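PDB 3LL7: putative methyltransferase from Porphyromonas gingivalis, which probably transfers methyl groups to a substrate not yet identified. Local coordinates for residues A[344-349]-A[354-359]. Numbering follows the deposited sequence. Where two conformers were deposited one is given.
Sequences EIIPFS and KQLRKV
Ile-346 reaches off its strand to Leu-356 and Val-359 with a single atom, the methyl at the end of its longer branch. CD1 lies 4.1 Å from CD2 of Leu-356, the two side chains crossing at a slant, and 4.3 Å from CG1 of Val-359; the valine is modelled in two conformers, so its share is less certain. The touch is purely apolar and light, burying 103 Å² in all. Ile-346 presents this methyl because CG1 sits opposite its own carbonyl carbon (chi1 -56°) and the branch then runs out extended (chi2 168°). Together with the reach of Leu-356, it bridges CA atoms of Ile-346 and Leu-356 that stand 9.6 Å apart.

The two partners are three residues apart on a short stretch with helical backbone angles, which is why both can face the same methyl. Two i to i+3 bonds tie it: Val-359 N donates to Leu-356 O at 3.0 Å, and Lys-358 N to Gln-355 O at 2.9 Å. Farther from the strand, Arg-357 NH2 meets Lys-354 O at 3.3 Å, on a lone pair in the carbonyl plane and with the acceptor nearly in the guanidinium plane. A weak bond of 3.2 Å runs from Lys-358 NZ to Gln-355 OE1.

Burial is uneven: Leu-356 is enclosed, also touching Leu-403 of strand 401-408 and Met-383, whereas Val-359 lies at the exposed margin. The backbone of Ile-346 is hydrogen-bonded to Leu-403 of the adjacent antiparallel strand, and beyond it Phe-348 sets its ring edge-to-face with Phe-370. Residues 354-359 thus pack against the end of strand 337-347 from the middle of the connection that crosses to the parallel edge strand 364-368, within the mixed sheet of the THUMP-like domain, at the periphery of the molecule.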
loop_
_atom_site.group_PDB
_atom_site.type_symbol
_atom_site.label_atom_id
_atom_site.label_comp_id
_atom_site.label_asym_id
_atom_site.label_seq_id
_atom_site.Cartn_x
_atom_site.Cartn_y
_atom_site.Cartn_z
ATOM N N GLU A 344 31.139 4.156 13.807
ATOM C CA GLU A 344 32.382 3.803 13.078
ATOM C C GLU A 344 32.146 3.741 11.578
ATOM O O GLU A 344 31.051 3.369 11.108
ATOM C CB GLU A 344 32.950 2.438 13.512
ATOM C CG GLU A 344 33.230 2.248 15.010
ATOM C CD GLU A 344 34.359 3.142 15.553
ATOM O OE1 GLU A 344 35.272 3.557 14.791
ATOM O OE2 GLU A 344 34.327 3.438 16.765
ATOM N N ILE A 345 33.200 4.044 10.820
ATOM C CA ILE A 345 33.206 3.822 9.376
ATOM C C ILE A 345 34.426 2.968 9.044
ATOM O O ILE A 345 35.576 3.280 9.450
ATOM C CB ILE A 345 33.129 5.137 8.521
ATOM C CG1 ILE A 345 33.263 4.820 7.015
ATOM C CG2 ILE A 345 34.182 6.153 8.983
ATOM C CD1 ILE A 345 32.758 5.970 6.053
ATOM N N ILE A 346 34.157 1.866 8.358
ATOM C CA ILE A 346 35.168 0.838 8.068
ATOM C C ILE A 346 35.330 0.640 6.556
ATOM O O ILE A 346 34.366 0.268 5.890
ATOM C CB ILE A 346 34.744 -0.492 8.719
ATOM C CG1 ILE A 346 34.534 -0.284 10.233
ATOM C CG2 ILE A 346 35.795 -1.613 8.446
ATOM C CD1 ILE A 346 33.835 -1.481 10.888
ATOM N N PRO A 347 36.543 0.883 6.009
ATOM C CA PRO A 347 36.764 0.648 4.574
ATOM C C PRO A 347 36.504 -0.811 4.322
ATOM O O PRO A 347 36.987 -1.647 5.089
ATOM C CB PRO A 347 38.254 0.942 4.390
ATOM C CG PRO A 347 38.551 1.983 5.497
ATOM C CD PRO A 347 37.763 1.404 6.665
ATOM N N PHE A 348 35.712 -1.125 3.300
ATOM C CA PHE A 348 35.349 -2.514 3.101
ATOM C C PHE A 348 36.346 -3.277 2.253
ATOM O O PHE A 348 36.764 -2.793 1.195
ATOM C CB PHE A 348 33.968 -2.643 2.437
ATOM C CG PHE A 348 33.581 -4.075 2.188
ATOM C CD1 PHE A 348 33.311 -4.926 3.267
ATOM C CD2 PHE A 348 33.541 -4.585 0.905
ATOM C CE1 PHE A 348 32.985 -6.250 3.067
ATOM C CE2 PHE A 348 33.197 -5.929 0.682
ATOM C CZ PHE A 348 32.928 -6.764 1.757
ATOM N N SER A 349 36.671 -4.493 2.682
ATOM C CA SER A 349 37.299 -5.476 1.786
ATOM C C SER A 349 36.905 -6.833 2.335
ATOM O O SER A 349 36.477 -6.943 3.491
ATOM C CB SER A 349 38.818 -5.342 1.773
ATOM O OG SER A 349 39.321 -5.506 3.087
ATOM N N LYS A 354 35.471 -11.172 8.419
ATOM C CA LYS A 354 35.651 -12.006 9.621
ATOM C C LYS A 354 36.085 -11.190 10.833
ATOM O O LYS A 354 36.076 -11.681 11.973
ATOM C CB LYS A 354 36.570 -13.211 9.360
ATOM C CG LYS A 354 35.964 -14.294 8.442
ATOM C CD LYS A 354 34.791 -15.062 9.068
ATOM C CE LYS A 354 34.344 -16.221 8.157
ATOM N NZ LYS A 354 33.930 -15.760 6.759
ATOM N N GLN A 355 36.414 -9.913 10.622
ATOM C CA GLN A 355 36.791 -9.091 11.759
ATOM C C GLN A 355 35.624 -8.385 12.392
ATOM O O GLN A 355 35.771 -7.805 13.473
ATOM C CB GLN A 355 37.819 -8.050 11.350
ATOM C CG GLN A 355 39.158 -8.630 10.965
ATOM C CD GLN A 355 40.198 -7.549 10.837
ATOM O OE1 GLN A 355 40.518 -6.848 11.810
ATOM N NE2 GLN A 355 40.710 -7.369 9.621
ATOM N N LEU A 356 34.446 -8.393 11.739
ATOM C CA LEU A 356 33.350 -7.569 12.250
ATOM C C LEU A 356 32.815 -7.920 13.593
ATOM O O LEU A 356 32.333 -7.030 14.307
ATOM C CB LEU A 356 32.164 -7.496 11.246
ATOM C CG LEU A 356 32.454 -6.835 9.924
ATOM C CD1 LEU A 356 31.130 -6.919 9.095
ATOM C CD2 LEU A 356 32.907 -5.366 10.095
ATOM N N ARG A 357 32.931 -9.184 14.006
ATOM C CA ARG A 357 32.500 -9.544 15.353
ATOM C C ARG A 357 33.334 -8.821 16.409
ATOM O O ARG A 357 32.922 -8.722 17.562
ATOM C CB ARG A 357 32.566 -11.052 15.575
ATOM C CG ARG A 357 31.445 -11.842 14.888
ATOM C CD ARG A 357 31.805 -13.312 14.928
ATOM N NE ARG A 357 32.981 -13.454 14.083
ATOM C CZ ARG A 357 33.774 -14.515 13.983
ATOM N NH1 ARG A 357 33.521 -15.624 14.653
ATOM N NH2 ARG A 357 34.829 -14.446 13.158
ATOM N N LYS A 358 34.502 -8.311 16.030
ATOM C CA LYS A 358 35.296 -7.538 16.991
ATOM C C LYS A 358 34.668 -6.177 17.301
ATOM O O LYS A 358 34.842 -5.660 18.401
ATOM C CB LYS A 358 36.718 -7.298 16.472
ATOM C CG LYS A 358 37.510 -8.593 16.279
ATOM C CD LYS A 358 38.959 -8.313 16.038
ATOM C CE LYS A 358 39.211 -7.358 14.910
ATOM N NZ LYS A 358 40.677 -6.978 14.982
ATOM N N VAL A 359 33.938 -5.615 16.348
ATOM C CA VAL A 359 33.464 -4.241 16.519
ATOM C C VAL A 359 32.148 -4.104 17.271
ATOM O O VAL A 359 31.934 -3.109 17.958
ATOM C CB VAL A 359 33.428 -3.470 15.217
ATOM C CG1 VAL A 359 34.817 -3.454 14.620
ATOM C CG2 VAL A 359 32.384 -4.026 14.238
#